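Local coordinates for protein arylsulfatase (Pseudoalteromonas sp. MB47, PDB 7AJ0) that probably hydrolyses sulfate esters of fucoidan as an exo-acting, thermostable sulfatase that binds calcium and assembles as a hexamer, at residues I380-L385 against G389-L394. Sequence-based numbering, arbitrary orientation.
Sequences IYMTSL and GVIDEL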
loop_
_atom_site.group_PDB
_atom_site.type_symbol
_atom_site.label_atom_id
_atom_site.label_comp_id
_atom_site.label_asym_id
_atom_site.label_seq_id
_atom_site.Cartn_x
_atom_site.Cartn_y
_atom_site.Cartn_z
ATOM N N ILE A 380 10.199 17.081 -35.447
ATOM C CA ILE A 380 10.167 18.503 -35.775
ATOM C C ILE A 380 11.510 18.934 -36.350
ATOM O O ILE A 380 11.578 19.668 -37.343
ATOM C CB ILE A 380 9.794 19.334 -34.533
ATOM C CG1 ILE A 380 8.406 18.937 -34.026
ATOM C CG2 ILE A 380 9.842 20.822 -34.860
ATOM C CD1 ILE A 380 8.080 19.463 -32.638
ATOM N N TYR A 381 12.600 18.480 -35.727
ATOM C CA TYR A 381 13.936 18.764 -36.237
ATOM C C TYR A 381 14.093 18.265 -37.666
ATOM O O TYR A 381 14.486 19.022 -38.560
ATOM C CB TYR A 381 14.966 18.119 -35.306
ATOM C CG TYR A 381 16.388 18.082 -35.812
ATOM C CD1 TYR A 381 16.807 17.091 -36.690
ATOM C CD2 TYR A 381 17.321 19.013 -35.383
ATOM C CE1 TYR A 381 18.105 17.043 -37.142
ATOM C CE2 TYR A 381 18.623 18.973 -35.830
ATOM C CZ TYR A 381 19.010 17.987 -36.709
ATOM O OH TYR A 381 20.307 17.944 -37.160
ATOM N N MET A 382 13.778 16.990 -37.901
ATOM C CA MET A 382 13.988 16.409 -39.223
ATOM C C MET A 382 13.023 16.990 -40.249
ATOM O O MET A 382 13.381 17.135 -41.423
ATOM C CB MET A 382 13.840 14.891 -39.153
ATOM C CG MET A 382 14.584 14.146 -40.250
ATOM S SD MET A 382 16.366 14.435 -40.206
ATOM C CE MET A 382 16.831 13.592 -38.696
ATOM N N THR A 383 11.799 17.315 -39.830
ATOM C CA THR A 383 10.865 17.996 -40.721
ATOM C C THR A 383 11.382 19.382 -41.091
ATOM O O THR A 383 11.303 19.794 -42.254
ATOM C CB THR A 383 9.490 18.087 -40.053
ATOM O OG1 THR A 383 9.010 16.766 -39.758
ATOM C CG2 THR A 383 8.490 18.800 -40.949
ATOM N N SER A 384 11.927 20.110 -40.114
ATOM C CA SER A 384 12.498 21.422 -40.400
ATOM C C SER A 384 13.625 21.324 -41.420
ATOM O O SER A 384 13.720 22.152 -42.332
ATOM C CB SER A 384 13.011 22.063 -39.109
ATOM O OG SER A 384 11.956 22.306 -38.195
ATOM N N LEU A 385 14.494 20.320 -41.280
ATOM C CA LEU A 385 15.623 20.200 -42.193
ATOM C C LEU A 385 15.163 19.930 -43.620
ATOM O O LEU A 385 15.802 20.386 -44.574
ATOM C CB LEU A 385 16.565 19.090 -41.732
ATOM C CG LEU A 385 17.226 19.265 -40.364
ATOM C CD1 LEU A 385 18.289 18.190 -40.166
ATOM C CD2 LEU A 385 17.815 20.655 -40.202
ATOM N N GLY A 389 15.619 21.926 -47.172
ATOM C CA GLY A 389 16.421 21.194 -48.131
ATOM C C GLY A 389 17.851 20.954 -47.692
ATOM O O GLY A 389 18.786 21.254 -48.441
ATOM N N VAL A 390 18.039 20.395 -46.496
ATOM C CA VAL A 390 19.379 20.268 -45.936
ATOM C C VAL A 390 19.581 18.942 -45.213
ATOM O O VAL A 390 20.504 18.807 -44.401
ATOM C CB VAL A 390 19.672 21.442 -44.976
ATOM C CG1 VAL A 390 19.633 22.767 -45.714
ATOM C CG2 VAL A 390 18.669 21.452 -43.825
ATOM N N ILE A 391 18.739 17.949 -45.506
ATOM C CA ILE A 391 18.880 16.670 -44.816
ATOM C C ILE A 391 20.153 15.952 -45.255
ATOM O O ILE A 391 20.773 15.234 -44.460
ATOM C CB ILE A 391 17.634 15.785 -45.028
ATOM C CG1 ILE A 391 16.496 16.268 -44.121
ATOM C CG2 ILE A 391 17.960 14.317 -44.766
ATOM C CD1 ILE A 391 15.341 15.291 -43.963
ATOM N N ASP A 392 20.569 16.125 -46.512
ATOM C CA ASP A 392 21.773 15.460 -47.000
ATOM C C ASP A 392 23.050 15.965 -46.336
ATOM O O ASP A 392 24.125 15.417 -46.611
ATOM C CB ASP A 392 21.892 15.624 -48.521
ATOM C CG ASP A 392 22.161 17.063 -48.941
ATOM O OD1 ASP A 392 22.204 17.957 -48.068
ATOM O OD2 ASP A 392 22.331 17.298 -50.157
ATOM N N GLU A 393 22.965 16.981 -45.480
ATOM C CA GLU A 393 24.128 17.537 -44.804
ATOM C C GLU A 393 24.414 16.876 -43.460
ATOM O O GLU A 393 25.357 17.285 -42.775
ATOM C CB GLU A 393 23.939 19.047 -44.595
ATOM C CG GLU A 393 23.887 19.857 -45.884
ATOM C CD GLU A 393 25.237 19.947 -46.578
ATOM O OE1 GLU A 393 26.253 20.155 -45.882
ATOM O OE2 GLU A 393 25.283 19.806 -47.819
ATOM N N LEU A 394 23.639 15.872 -43.068
ATOM C CA LEU A 394 23.819 15.264 -41.751
ATOM C C LEU A 394 25.027 14.332 -41.761
ATOM O O LEU A 394 25.157 13.509 -42.673
ATOM C CB LEU A 394 22.570 14.491 -41.343
ATOM C CG LEU A 394 21.328 15.302 -40.970
ATOM C CD1 LEU A 394 20.176 14.363 -40.642
ATOM C CD2 LEU A 394 21.607 16.226 -39.800
#
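Leu385 and Val390 make the closest backbone approach, their CA atoms 5.3 Å apart: Val390 N gives a hydrogen bond of 2.9 Å to Leu385 O, with an N-H...O angle of 149°, while Gly389, at positive phi (67°), completes a Schellman motif that ends the helix. A short 3-10 segment, 391-393, then delivers Ile391 and Leu394 to the same side of the helix. Leu385 supplies the central surface. Its CB lies 3.7 Å from Ile391 CG1, its CD2 packs on Val390 CG2, and its CD1 meets Leu394 CD2. Val390 crosses Leu385 at about a right angle, and its CG2 lies 3.1 Å from Leu385 O. Met382 reaches in from one turn earlier: CG starts anti to the backbone N (chi1 -155°), and bends at chi2 and chi3 fold the thioether back, so that SD sits 3.8 Å from Leu394 CD1 and 4.0 Å from Ile391 CD1, and CE touches Leu394 CD1. Replacing Met382 by alanine takes away CG, SD and CE together, which would probably open a gap beside the CD1 methyls of Ile391 and Leu394 and leave the Leu394 side chain less firmly held. On the other branch, Leu394 CD2 comes to the edge of the Tyr381 ring, close to its plane and 3.4 Å from OH; the hydroxyl itself is hydrogen-bonded to Val139 O. One face of the same ring carries Leu385 CG, 4.0 Å above its plane. The contact joins helix 377-387 to the loop that leads toward helix 406-409. Gln141 and Leu144 of helix 141-146, with Phe400, pack on Leu385, Leu394 and Tyr381, and Met24 touches Met382, while Ser384 OG, on the helix side turned from the loop, donates to Ile380 O and is hydrogen-bonded to Tyr263 OH of strand 262-267.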